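Local coordinates for lipopolysaccharide export system protein LptC (Vibrio cholerae, PDB 6MJP), which probably takes part in lipopolysaccharide export, helping pass the lipid from the inner membrane to the periplasmic protein LptA, at residues E38-S43 / D68-S73; G56-V61 / K84-G89; T76-P81 / G101-D106; Q92-T97 / G165-H170. All coordinates share one frame; numbering follows the deposited sequence.

Interaction 1: residues E38-S43 / D68-S73; sequences ELPMFS and DHYAKS
P40 and Y70 lie side by side and point the same way just beyond a classic beta bulge, where M41 and F42 both face H69 at the last strand this chain gives to one sheet of the beta-jellyroll. The phenol leans obliquely along the proline, with Y70 CE1 3.6 Å from P40 CD. CG anti to the carbonyl carbon of Y70 (chi1 -66°) swings the ring over to P40. M41 extends fully and brings its sulfur against a methyl group, SD lying 3.7 Å from A71 CB. F42 and H69 leave the same side of the sheet and meet through their CB atoms rather than ring to ring.

In the backbone, H69 O accepts a good bond from F42 N (3.1 Å) and a weak, bent one from M41 N, while H69 N returns a bond to F42 O. F42 and S43 continue the sheet by antiparallel pairing with a strand of the predicted permease chain, and R212 of that chain makes a cation-pi contact with F42. On the side away from F42 and H69, S43 OG donates to D68 OD1 at 3.2 Å, meeting that oxygen nearly end-on to its C-O bond.

Interaction 2: residues G56-V61 / K84-G89; sequences GIRNYV and KVYREG
The guanidinium of R58 lies flat on one face of the Y86 ring, a stacked cation-pi pair laid across two antiparallel strands of the second jellyroll sheet. The planes are 27° apart, and R58 CZ sits 4.0 Å from the ring centroid. Y86 CE2 lies under the guanidinium, displaced toward its rim, while G89 O sits at the guanidinium edge, in its plane. That one carbonyl takes two bonds, from R58 NH1 at 2.8 Å and from R58 NE at 3.3 Å. This side-on grip, together with the stack, fixes the rotation of the guanidinium. The arginine chain, bent at chi3 (63°), turns back to meet both partners. At the edge of the Y86 ring are Y60 CA and N59 O, and V61 CG2 approaches it obliquely.

The backbones pair properly at V61 and K84, in both directions, but toward R58 the bond from Y86 N to N59 O is weak. Here N59 and Y60 form a classic beta bulge opposite S51 on the other neighbouring strand. The long side chains find their polar partners further off: Y60 OH bonds to Q107, and K84 NZ makes a salt bridge with E95. On the paired stretch, K84 N donates to V61 O at 2.8 Å.

Interaction 3: residues T76-P81 / G101-D106; sequences TLFKAP and GILSKD
T76 and L103, and then F78 and G101, form two hydrogen-bonded pairs of a regular antiparallel register, with L77 and I102 as the non-hydrogen-bonded pair between them. Four backbone bonds hold the strands together. T76 N donates to L103 O and L103 N returns a nearly straight bond to T76 O, both at 2.8 Å; F78 N reaches G101 O and G101 N reaches F78 O, both at 2.9 Å. A CA-H...O contact from L77 CA to G101 O adds to the backbone pairing.

The apolar contacts fall on two faces. On one, L77 and I102 lie alongside each other, pointing the same way, and the CD2 branch of the leucine rests against the isoleucine, 3.5 Å from I102 CG1. On the other, F78 and L103 cross at a slant: the methyl L103 CD1 meets the ring at its edge, 3.6 Å from F78 CE1. With CG anti to the carbonyl carbon (chi1 -63°), F78 carries that ring edge to the leucine. G101, early in strand 100-103, has no side chain, and the ring of P81 comes up beside it, P81 CG lying 4.2 Å from G101 N.

The centre of this contact is about 4 Å from the centre of the chain. Strand 66-69 flanks 76-79 on its other side, with L77 bonded to D68, and strand 108-111 lies beyond 100-103. From the opposite sheet, I62 of strand 58-64 packs against F78, P81 and L103, so the F78 and L103 face belongs to the jellyroll core.

Interaction 4: residues Q92-T97 / G165-H170; sequences QEWEIT and GNFADH
F167 turns an edge of its ring toward the face of W94, and this contact joins two segments whose backbones do not pair: the CA atoms of these two residues, the nearest across the contact, are 8.0 Å apart. The five-membered ring of the indole and the phenyl have centroids 4.1 Å apart, with planes inclined at 52°. The rings are modelled too close, so the exact spacing is doubtful. F167 also lays its methylene over the other half of the indole, CB standing 3.5 Å from the centroid of the six-membered ring, only 14° off the normal, as a CH-pi contact. The phenyl meets I96 as well, with I96 CD1 3.4 Å from F167 CE2.

H170 completes an aromatic cluster with W94 and F167. Its imidazole stands at the edge of the indole, near the indole plane, with ring planes 53° apart. E93 OE1 is 3.8 Å from H170 NE2. E93 and W94 are a classic beta bulge opposite V85, and F167 also meets the ring of F143, on strand 142-144 next to 164-166.

Strand 91-97 lies in one sheet, and F167 and H170 follow strand 164-166 of the other, so the side chains bridge the two sheets of the jellyroll. The chemistry is mainly aromatic and apolar; E93 could at most slightly favour a protonated H170, since their separation is long and H170 is exposed.

After helix 3-30, which contains the predicted transmembrane segment, the chain enters the jellyroll and interaction 1 closes its first loop, joining strand 42-44, outermost in this chain, to 66-69. Interaction 2 opens inside that loop and closes beyond it, so the two cross. Interaction 3 in turn opens within the loop of interaction 2 and closes past it, and interaction 4 opens within that of interaction 3 and closes far downstream, near residue 170. None nests wholly inside another. Interactions 1 and 3 share one sheet and touch where 66-69 meets 76-79; interaction 2 belongs to the other and meets interaction 4 between neighbouring strands 82-87 and 91-97. Interaction 4 ties the two sheets together.

Interaction 1: residues E38-S43 / D68-S73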
loop_
_atom_site.group_PDB
_atom_site.type_symbol
_atom_site.label_atom_id
_atom_site.label_comp_id
_atom_site.label_asym_id
_atom_site.label_seq_id
_atom_site.Cartn_x
_atom_site.Cartn_y
_atom_site.Cartn_z
ATOM N N GLU C 38 -24.803 10.036 -44.360
ATOM C CA GLU C 38 -26.175 10.300 -44.800
ATOM C C GLU C 38 -26.898 8.972 -44.999
ATOM O O GLU C 38 -26.922 8.406 -46.094
ATOM C CB GLU C 38 -26.176 11.130 -46.077
ATOM N N LEU C 39 -27.503 8.475 -43.920
ATOM C CA LEU C 39 -28.200 7.194 -43.899
ATOM C C LEU C 39 -29.482 7.345 -43.090
ATOM O O LEU C 39 -29.665 8.367 -42.417
ATOM C CB LEU C 39 -27.297 6.105 -43.310
ATOM C CG LEU C 39 -26.094 5.673 -44.149
ATOM C CD1 LEU C 39 -25.264 4.625 -43.420
ATOM C CD2 LEU C 39 -26.551 5.154 -45.504
ATOM N N PRO C 40 -30.401 6.377 -43.134
ATOM C CA PRO C 40 -31.614 6.480 -42.306
ATOM C C PRO C 40 -31.272 6.537 -40.827
ATOM O O PRO C 40 -30.696 5.603 -40.264
ATOM C CB PRO C 40 -32.398 5.210 -42.665
ATOM C CG PRO C 40 -31.405 4.302 -43.328
ATOM C CD PRO C 40 -30.457 5.213 -44.034
ATOM N N MET C 41 -31.636 7.653 -40.194
ATOM C CA MET C 41 -31.312 7.857 -38.788
ATOM C C MET C 41 -32.232 7.069 -37.861
ATOM O O MET C 41 -31.826 6.711 -36.750
ATOM C CB MET C 41 -31.377 9.347 -38.454
ATOM C CG MET C 41 -30.741 9.717 -37.132
ATOM S SD MET C 41 -30.855 11.478 -36.765
ATOM C CE MET C 41 -29.817 11.575 -35.309
ATOM N N PHE C 42 -33.463 6.799 -38.285
ATOM C CA PHE C 42 -34.410 6.011 -37.512
ATOM C C PHE C 42 -35.018 4.953 -38.417
ATOM O O PHE C 42 -35.298 5.212 -39.592
ATOM C CB PHE C 42 -35.523 6.884 -36.904
ATOM C CG PHE C 42 -35.051 7.807 -35.814
ATOM C CD1 PHE C 42 -35.178 7.453 -34.480
ATOM C CD2 PHE C 42 -34.480 9.030 -36.124
ATOM C CE1 PHE C 42 -34.744 8.305 -33.476
ATOM C CE2 PHE C 42 -34.044 9.883 -35.127
ATOM C CZ PHE C 42 -34.177 9.522 -33.802
ATOM N N SER C 43 -35.211 3.761 -37.867
ATOM C CA SER C 43 -35.793 2.653 -38.604
ATOM C C SER C 43 -36.721 1.876 -37.683
ATOM O O SER C 43 -36.494 1.802 -36.475
ATOM C CB SER C 43 -34.716 1.722 -39.172
ATOM O OG SER C 43 -35.305 0.646 -39.880
ATOM N N ASP C 68 -38.649 4.542 -42.183
ATOM C CA ASP C 68 -37.299 5.089 -42.075
ATOM C C ASP C 68 -37.392 6.609 -42.044
ATOM O O ASP C 68 -37.879 7.225 -43.001
ATOM C CB ASP C 68 -36.425 4.621 -43.240
ATOM C CG ASP C 68 -36.353 3.101 -43.352
ATOM O OD1 ASP C 68 -36.387 2.417 -42.312
ATOM O OD2 ASP C 68 -36.259 2.590 -44.490
ATOM N N HIS C 69 -36.932 7.213 -40.949
ATOM C CA HIS C 69 -36.948 8.662 -40.778
ATOM C C HIS C 69 -35.564 9.216 -41.036
ATOM O O HIS C 69 -34.584 8.717 -40.483
ATOM C CB HIS C 69 -37.401 9.045 -39.368
ATOM C CG HIS C 69 -38.013 10.408 -39.268
ATOM N ND1 HIS C 69 -38.765 10.806 -38.182
ATOM C CD2 HIS C 69 -37.996 11.463 -40.118
ATOM C CE1 HIS C 69 -39.178 12.044 -38.367
ATOM N NE2 HIS C 69 -38.727 12.467 -39.532
ATOM N N TYR C 70 -35.479 10.234 -41.888
ATOM C CA TYR C 70 -34.201 10.856 -42.204
ATOM C C TYR C 70 -34.103 12.239 -41.568
ATOM O O TYR C 70 -35.113 12.918 -41.361
ATOM C CB TYR C 70 -34.008 10.949 -43.706
ATOM C CG TYR C 70 -33.878 9.616 -44.406
ATOM C CD1 TYR C 70 -32.629 9.070 -44.665
ATOM C CD2 TYR C 70 -35.001 8.903 -44.814
ATOM C CE1 TYR C 70 -32.497 7.862 -45.311
ATOM C CE2 TYR C 70 -34.879 7.684 -45.462
ATOM C CZ TYR C 70 -33.620 7.171 -45.704
ATOM O OH TYR C 70 -33.476 5.963 -46.347
ATOM N N ALA C 71 -32.877 12.661 -41.270
ATOM C CA ALA C 71 -32.643 13.908 -40.552
ATOM C C ALA C 71 -32.387 15.109 -41.457
ATOM O O ALA C 71 -32.968 16.174 -41.226
ATOM C CB ALA C 71 -31.461 13.748 -39.588
ATOM N N LYS C 72 -31.536 14.971 -42.480
ATOM C CA LYS C 72 -31.145 16.131 -43.282
ATOM C C LYS C 72 -32.341 16.758 -44.002
ATOM O O LYS C 72 -32.480 17.986 -44.023
ATOM C CB LYS C 72 -30.054 15.736 -44.279
ATOM N N SER C 73 -33.217 15.941 -44.597
ATOM C CA SER C 73 -34.373 16.465 -45.313
ATOM C C SER C 73 -35.682 16.342 -44.551
ATOM O O SER C 73 -36.598 17.134 -44.798
ATOM C CB SER C 73 -34.537 15.759 -46.670
ATOM O OG SER C 73 -34.985 14.420 -46.515
#

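Interaction 2: residues G56-V61 / K84-G89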
loop_
_atom_site.group_PDB
_atom_site.type_symbol
_atom_site.label_atom_id
_atom_site.label_comp_id
_atom_site.label_asym_id
_atom_site.label_seq_id
_atom_site.Cartn_x
_atom_site.Cartn_y
_atom_site.Cartn_z
ATOM N N GLY C 56 -55.645 18.813 -31.168
ATOM C CA GLY C 56 -55.627 17.575 -30.420
ATOM C C GLY C 56 -56.521 16.470 -30.936
ATOM O O GLY C 56 -56.804 15.530 -30.184
ATOM N N ILE C 57 -56.968 16.542 -32.183
ATOM C CA ILE C 57 -57.875 15.549 -32.749
ATOM C C ILE C 57 -57.082 14.650 -33.687
ATOM O O ILE C 57 -56.215 15.123 -34.432
ATOM C CB ILE C 57 -59.051 16.231 -33.482
ATOM C CG1 ILE C 57 -59.740 17.251 -32.567
ATOM C CG2 ILE C 57 -60.060 15.202 -33.981
ATOM C CD1 ILE C 57 -60.330 16.657 -31.308
ATOM N N ARG C 58 -57.365 13.351 -33.644
ATOM C CA ARG C 58 -56.695 12.396 -34.521
ATOM C C ARG C 58 -56.872 12.761 -35.996
ATOM O O ARG C 58 -57.966 12.611 -36.545
ATOM C CB ARG C 58 -57.225 10.984 -34.240
ATOM C CG ARG C 58 -56.565 9.888 -35.067
ATOM C CD ARG C 58 -56.906 8.495 -34.547
ATOM N NE ARG C 58 -58.331 8.194 -34.631
ATOM C CZ ARG C 58 -58.866 7.002 -34.379
ATOM N NH1 ARG C 58 -60.174 6.827 -34.483
ATOM N NH2 ARG C 58 -58.093 5.985 -34.026
ATOM N N ASN C 59 -55.806 13.235 -36.650
ATOM C CA ASN C 59 -55.886 13.630 -38.056
ATOM C C ASN C 59 -55.874 12.412 -38.985
ATOM O O ASN C 59 -56.763 12.253 -39.827
ATOM C CB ASN C 59 -54.737 14.597 -38.391
ATOM C CG ASN C 59 -54.881 15.256 -39.772
ATOM O OD1 ASN C 59 -55.985 15.459 -40.279
ATOM N ND2 ASN C 59 -53.749 15.609 -40.372
ATOM N N TYR C 60 -54.880 11.537 -38.845
ATOM C CA TYR C 60 -54.751 10.383 -39.729
ATOM C C TYR C 60 -53.898 9.328 -39.036
ATOM O O TYR C 60 -53.318 9.567 -37.975
ATOM C CB TYR C 60 -54.147 10.772 -41.091
ATOM C CG TYR C 60 -52.738 11.307 -40.991
ATOM C CD1 TYR C 60 -51.644 10.449 -40.972
ATOM C CD2 TYR C 60 -52.499 12.669 -40.897
ATOM C CE1 TYR C 60 -50.351 10.931 -40.860
ATOM C CE2 TYR C 60 -51.208 13.164 -40.794
ATOM C CZ TYR C 60 -50.139 12.286 -40.784
ATOM O OH TYR C 60 -48.851 12.753 -40.670
ATOM N N VAL C 61 -53.827 8.153 -39.661
ATOM C CA VAL C 61 -53.050 7.022 -39.162
ATOM C C VAL C 61 -52.349 6.380 -40.348
ATOM O O VAL C 61 -52.976 6.134 -41.383
ATOM C CB VAL C 61 -53.933 5.988 -38.432
ATOM C CG1 VAL C 61 -53.122 4.752 -38.050
ATOM C CG2 VAL C 61 -54.596 6.604 -37.202
ATOM N N LYS C 84 -55.154 5.760 -43.020
ATOM C CA LYS C 84 -56.557 5.931 -42.675
ATOM C C LYS C 84 -56.825 7.409 -42.414
ATOM O O LYS C 84 -56.250 7.993 -41.492
ATOM C CB LYS C 84 -56.916 5.079 -41.461
ATOM C CG LYS C 84 -56.383 3.655 -41.562
ATOM C CD LYS C 84 -56.616 2.863 -40.285
ATOM C CE LYS C 84 -56.193 1.406 -40.448
ATOM N NZ LYS C 84 -56.959 0.704 -41.521
ATOM N N VAL C 85 -57.681 8.016 -43.230
ATOM C CA VAL C 85 -58.076 9.406 -43.026
ATOM C C VAL C 85 -59.315 9.433 -42.145
ATOM O O VAL C 85 -60.204 8.586 -42.273
ATOM C CB VAL C 85 -58.323 10.122 -44.366
ATOM C CG1 VAL C 85 -58.591 11.599 -44.133
ATOM C CG2 VAL C 85 -57.121 9.955 -45.270
ATOM N N TYR C 86 -59.369 10.393 -41.229
ATOM C CA TYR C 86 -60.453 10.480 -40.262
ATOM C C TYR C 86 -61.107 11.848 -40.331
ATOM O O TYR C 86 -60.419 12.874 -40.294
ATOM C CB TYR C 86 -59.955 10.225 -38.842
ATOM C CG TYR C 86 -59.569 8.793 -38.558
ATOM C CD1 TYR C 86 -58.310 8.321 -38.892
ATOM C CD2 TYR C 86 -60.456 7.920 -37.936
ATOM C CE1 TYR C 86 -57.940 7.016 -38.627
ATOM C CE2 TYR C 86 -60.095 6.609 -37.666
ATOM C CZ TYR C 86 -58.833 6.162 -38.015
ATOM O OH TYR C 86 -58.451 4.862 -37.758
ATOM N N ARG C 87 -62.433 11.856 -40.418
ATOM C CA ARG C 87 -63.218 13.079 -40.307
ATOM C C ARG C 87 -63.515 13.304 -38.828
ATOM O O ARG C 87 -64.250 12.526 -38.212
ATOM C CB ARG C 87 -64.503 12.969 -41.127
ATOM N N GLU C 88 -62.924 14.353 -38.257
ATOM C CA GLU C 88 -63.035 14.671 -36.832
ATOM C C GLU C 88 -62.509 13.552 -35.932
ATOM O O GLU C 88 -62.866 13.486 -34.752
ATOM C CB GLU C 88 -64.477 15.019 -36.443
ATOM C CG GLU C 88 -64.994 16.307 -37.054
ATOM C CD GLU C 88 -66.382 16.661 -36.565
ATOM O OE1 GLU C 88 -66.962 15.872 -35.788
ATOM O OE2 GLU C 88 -66.892 17.731 -36.956
ATOM N N GLY C 89 -61.669 12.660 -36.465
ATOM C CA GLY C 89 -61.045 11.614 -35.680
ATOM C C GLY C 89 -61.910 10.411 -35.360
ATOM O O GLY C 89 -61.371 9.315 -35.163
#

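Interaction 3: residues T76-P81 / G101-D106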
loop_
_atom_site.group_PDB
_atom_site.type_symbol
_atom_site.label_atom_id
_atom_site.label_comp_id
_atom_site.label_asym_id
_atom_site.label_seq_id
_atom_site.Cartn_x
_atom_site.Cartn_y
_atom_site.Cartn_z
ATOM N N THR C 76 -39.670 10.796 -44.656
ATOM C CA THR C 76 -39.924 9.583 -43.888
ATOM C C THR C 76 -40.487 8.536 -44.839
ATOM O O THR C 76 -41.623 8.661 -45.306
ATOM C CB THR C 76 -40.881 9.866 -42.731
ATOM O OG1 THR C 76 -40.455 11.044 -42.030
ATOM C CG2 THR C 76 -40.877 8.717 -41.768
ATOM N N LEU C 77 -39.694 7.506 -45.129
ATOM C CA LEU C 77 -40.032 6.546 -46.173
ATOM C C LEU C 77 -40.756 5.340 -45.589
ATOM O O LEU C 77 -40.242 4.678 -44.685
ATOM C CB LEU C 77 -38.777 6.084 -46.912
ATOM C CG LEU C 77 -37.791 7.147 -47.405
ATOM C CD1 LEU C 77 -36.766 6.525 -48.346
ATOM C CD2 LEU C 77 -38.498 8.321 -48.068
ATOM N N PHE C 78 -41.935 5.044 -46.129
ATOM C CA PHE C 78 -42.738 3.907 -45.704
ATOM C C PHE C 78 -42.652 2.794 -46.736
ATOM O O PHE C 78 -42.612 3.053 -47.942
ATOM C CB PHE C 78 -44.206 4.295 -45.521
ATOM C CG PHE C 78 -44.442 5.309 -44.444
ATOM C CD1 PHE C 78 -44.181 6.652 -44.665
ATOM C CD2 PHE C 78 -44.961 4.924 -43.220
ATOM C CE1 PHE C 78 -44.407 7.586 -43.679
ATOM C CE2 PHE C 78 -45.190 5.853 -42.226
ATOM C CZ PHE C 78 -44.914 7.186 -42.456
ATOM N N LYS C 79 -42.648 1.553 -46.260
ATOM C CA LYS C 79 -42.794 0.382 -47.114
ATOM C C LYS C 79 -44.147 -0.244 -46.817
ATOM O O LYS C 79 -44.415 -0.624 -45.670
ATOM C CB LYS C 79 -41.658 -0.619 -46.891
ATOM C CG LYS C 79 -41.764 -1.906 -47.704
ATOM N N ALA C 80 -45.001 -0.320 -47.851
ATOM C CA ALA C 80 -46.352 -0.873 -47.795
ATOM C C ALA C 80 -47.201 -0.103 -46.797
ATOM O O ALA C 80 -47.670 -0.684 -45.814
ATOM C CB ALA C 80 -46.313 -2.363 -47.443
ATOM N N PRO C 81 -47.393 1.197 -46.986
ATOM C CA PRO C 81 -48.128 1.969 -45.983
ATOM C C PRO C 81 -49.638 1.784 -46.110
ATOM O O PRO C 81 -50.166 1.321 -47.123
ATOM C CB PRO C 81 -47.693 3.412 -46.267
ATOM C CG PRO C 81 -47.479 3.430 -47.731
ATOM C CD PRO C 81 -46.964 2.047 -48.112
ATOM N N GLY C 101 -44.112 4.618 -49.867
ATOM C CA GLY C 101 -44.606 5.947 -49.555
ATOM C C GLY C 101 -43.493 6.844 -49.058
ATOM O O GLY C 101 -42.445 6.373 -48.609
ATOM N N ILE C 102 -43.733 8.155 -49.142
ATOM C CA ILE C 102 -42.763 9.154 -48.695
ATOM C C ILE C 102 -43.504 10.283 -47.993
ATOM O O ILE C 102 -44.322 10.972 -48.613
ATOM C CB ILE C 102 -41.925 9.733 -49.851
ATOM C CG1 ILE C 102 -41.025 8.666 -50.472
ATOM C CG2 ILE C 102 -41.097 10.916 -49.363
ATOM C CD1 ILE C 102 -40.097 9.213 -51.531
ATOM N N LEU C 103 -43.211 10.490 -46.717
ATOM C CA LEU C 103 -43.643 11.698 -46.033
ATOM C C LEU C 103 -42.550 12.759 -46.123
ATOM O O LEU C 103 -41.360 12.445 -46.205
ATOM C CB LEU C 103 -43.971 11.410 -44.569
ATOM C CG LEU C 103 -45.438 11.269 -44.172
ATOM C CD1 LEU C 103 -45.518 10.870 -42.714
ATOM C CD2 LEU C 103 -46.185 12.571 -44.404
ATOM N N SER C 104 -42.960 14.023 -46.108
ATOM C CA SER C 104 -42.018 15.130 -46.173
ATOM C C SER C 104 -42.138 15.995 -44.925
ATOM O O SER C 104 -43.076 15.859 -44.135
ATOM C CB SER C 104 -42.256 15.977 -47.430
ATOM O OG SER C 104 -43.534 16.577 -47.391
ATOM N N LYS C 105 -41.170 16.902 -44.753
ATOM C CA LYS C 105 -41.249 17.857 -43.653
ATOM C C LYS C 105 -42.478 18.755 -43.782
ATOM O O LYS C 105 -42.992 19.246 -42.770
ATOM C CB LYS C 105 -39.968 18.694 -43.589
ATOM C CG LYS C 105 -39.933 19.705 -42.448
ATOM N N ASP C 106 -42.965 18.965 -45.014
ATOM C CA ASP C 106 -44.162 19.751 -45.295
ATOM C C ASP C 106 -45.430 18.900 -45.279
ATOM O O ASP C 106 -46.482 19.367 -45.749
ATOM C CB ASP C 106 -44.032 20.481 -46.640
ATOM C CG ASP C 106 -43.250 21.794 -46.533
ATOM O OD1 ASP C 106 -42.802 22.166 -45.422
ATOM O OD2 ASP C 106 -43.088 22.456 -47.581
#

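Interaction 4: residues Q92-T97 / G165-H170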
loop_
_atom_site.group_PDB
_atom_site.type_symbol
_atom_site.label_atom_id
_atom_site.label_comp_id
_atom_site.label_asym_id
_atom_site.label_seq_id
_atom_site.Cartn_x
_atom_site.Cartn_y
_atom_site.Cartn_z
ATOM N N GLN C 92 -63.647 6.993 -39.661
ATOM C CA GLN C 92 -62.647 6.660 -40.673
ATOM C C GLN C 92 -63.311 6.784 -42.039
ATOM O O GLN C 92 -64.022 5.880 -42.483
ATOM C CB GLN C 92 -62.074 5.264 -40.455
ATOM C CG GLN C 92 -61.075 4.851 -41.537
ATOM C CD GLN C 92 -60.229 3.648 -41.155
ATOM O OE1 GLN C 92 -60.049 3.342 -39.972
ATOM N NE2 GLN C 92 -59.697 2.960 -42.159
ATOM N N GLU C 93 -63.085 7.917 -42.706
ATOM C CA GLU C 93 -63.710 8.159 -44.001
ATOM C C GLU C 93 -62.983 7.420 -45.122
ATOM O O GLU C 93 -63.609 6.683 -45.889
ATOM C CB GLU C 93 -63.767 9.661 -44.289
ATOM C CG GLU C 93 -65.166 10.266 -44.182
ATOM C CD GLU C 93 -65.202 11.741 -44.530
ATOM O OE1 GLU C 93 -66.304 12.249 -44.842
ATOM O OE2 GLU C 93 -64.130 12.384 -44.497
ATOM N N TRP C 94 -61.666 7.597 -45.237
ATOM C CA TRP C 94 -60.906 6.947 -46.297
ATOM C C TRP C 94 -59.811 6.063 -45.737
ATOM O O TRP C 94 -59.378 6.212 -44.594
ATOM C CB TRP C 94 -60.255 7.943 -47.252
ATOM C CG TRP C 94 -61.232 8.604 -48.077
ATOM C CD1 TRP C 94 -61.743 8.171 -49.251
ATOM C CD2 TRP C 94 -61.849 9.842 -47.785
ATOM N NE1 TRP C 94 -62.662 9.082 -49.730
ATOM C CE2 TRP C 94 -62.747 10.126 -48.839
ATOM C CE3 TRP C 94 -61.733 10.743 -46.726
ATOM C CZ2 TRP C 94 -63.542 11.285 -48.851
ATOM C CZ3 TRP C 94 -62.499 11.886 -46.739
ATOM C CH2 TRP C 94 -63.391 12.159 -47.801
ATOM N N GLU C 95 -59.347 5.153 -46.592
ATOM C CA GLU C 95 -58.232 4.267 -46.270
ATOM C C GLU C 95 -57.410 4.067 -47.535
ATOM O O GLU C 95 -57.867 3.411 -48.476
ATOM C CB GLU C 95 -58.725 2.934 -45.717
ATOM C CG GLU C 95 -57.606 1.943 -45.466
ATOM C CD GLU C 95 -58.044 0.779 -44.605
ATOM O OE1 GLU C 95 -58.748 1.014 -43.601
ATOM O OE2 GLU C 95 -57.686 -0.370 -44.936
ATOM N N ILE C 96 -56.201 4.621 -47.559
ATOM C CA ILE C 96 -55.376 4.659 -48.760
ATOM C C ILE C 96 -54.094 3.881 -48.505
ATOM O O ILE C 96 -53.371 4.155 -47.539
ATOM C CB ILE C 96 -55.063 6.105 -49.181
ATOM C CG1 ILE C 96 -56.350 6.931 -49.213
ATOM C CG2 ILE C 96 -54.390 6.118 -50.539
ATOM C CD1 ILE C 96 -56.132 8.370 -49.585
ATOM N N THR C 97 -53.806 2.925 -49.381
ATOM C CA THR C 97 -52.680 2.024 -49.212
ATOM C C THR C 97 -51.838 1.997 -50.479
ATOM O O THR C 97 -52.278 2.414 -51.550
ATOM C CB THR C 97 -53.157 0.608 -48.888
ATOM O OG1 THR C 97 -53.877 0.093 -50.013
ATOM C CG2 THR C 97 -54.079 0.621 -47.670
ATOM N N GLY C 165 -57.914 16.240 -56.662
ATOM C CA GLY C 165 -58.946 16.613 -55.720
ATOM C C GLY C 165 -58.527 16.697 -54.254
ATOM O O GLY C 165 -57.338 16.801 -53.951
ATOM N N ASN C 166 -59.485 16.706 -53.341
ATOM C CA ASN C 166 -59.178 16.605 -51.928
ATOM C C ASN C 166 -60.221 15.782 -51.214
ATOM O O ASN C 166 -61.406 15.824 -51.550
ATOM C CB ASN C 166 -59.121 17.986 -51.264
ATOM C CG ASN C 166 -60.378 18.813 -51.517
ATOM O OD1 ASN C 166 -61.315 18.374 -52.205
ATOM N ND2 ASN C 166 -60.405 20.022 -50.956
ATOM N N PHE C 167 -59.773 15.028 -50.242
ATOM C CA PHE C 167 -60.725 14.317 -49.436
ATOM C C PHE C 167 -61.367 15.215 -48.383
ATOM O O PHE C 167 -62.244 14.743 -47.656
ATOM C CB PHE C 167 -60.052 13.127 -48.771
ATOM C CG PHE C 167 -59.503 12.138 -49.743
ATOM C CD1 PHE C 167 -60.345 11.277 -50.411
ATOM C CD2 PHE C 167 -58.143 12.061 -49.988
ATOM C CE1 PHE C 167 -59.855 10.344 -51.296
ATOM C CE2 PHE C 167 -57.635 11.133 -50.869
ATOM C CZ PHE C 167 -58.493 10.268 -51.532
ATOM N N ALA C 168 -60.986 16.495 -48.285
ATOM C CA ALA C 168 -61.648 17.396 -47.348
ATOM C C ALA C 168 -63.159 17.354 -47.561
ATOM O O ALA C 168 -63.931 16.968 -46.659
ATOM C CB ALA C 168 -61.144 18.845 -47.516
ATOM N N ASP C 169 -63.577 17.726 -48.773
ATOM C CA ASP C 169 -64.984 17.982 -49.110
ATOM C C ASP C 169 -65.485 17.007 -50.178
ATOM O O ASP C 169 -66.587 17.239 -50.787
ATOM C CB ASP C 169 -65.151 19.449 -49.636
ATOM N N HIS C 170 -64.734 15.936 -50.421
ATOM C CA HIS C 170 -64.860 15.134 -51.647
ATOM C C HIS C 170 -64.846 15.991 -52.905
ATOM O O HIS C 170 -65.493 15.665 -53.909
ATOM C CB HIS C 170 -66.130 14.263 -51.712
ATOM C CG HIS C 170 -66.527 13.682 -50.404
ATOM N ND1 HIS C 170 -66.195 12.406 -50.005
ATOM C CD2 HIS C 170 -67.200 14.228 -49.366
ATOM C CE1 HIS C 170 -66.651 12.191 -48.781
ATOM N NE2 HIS C 170 -67.279 13.275 -48.376
#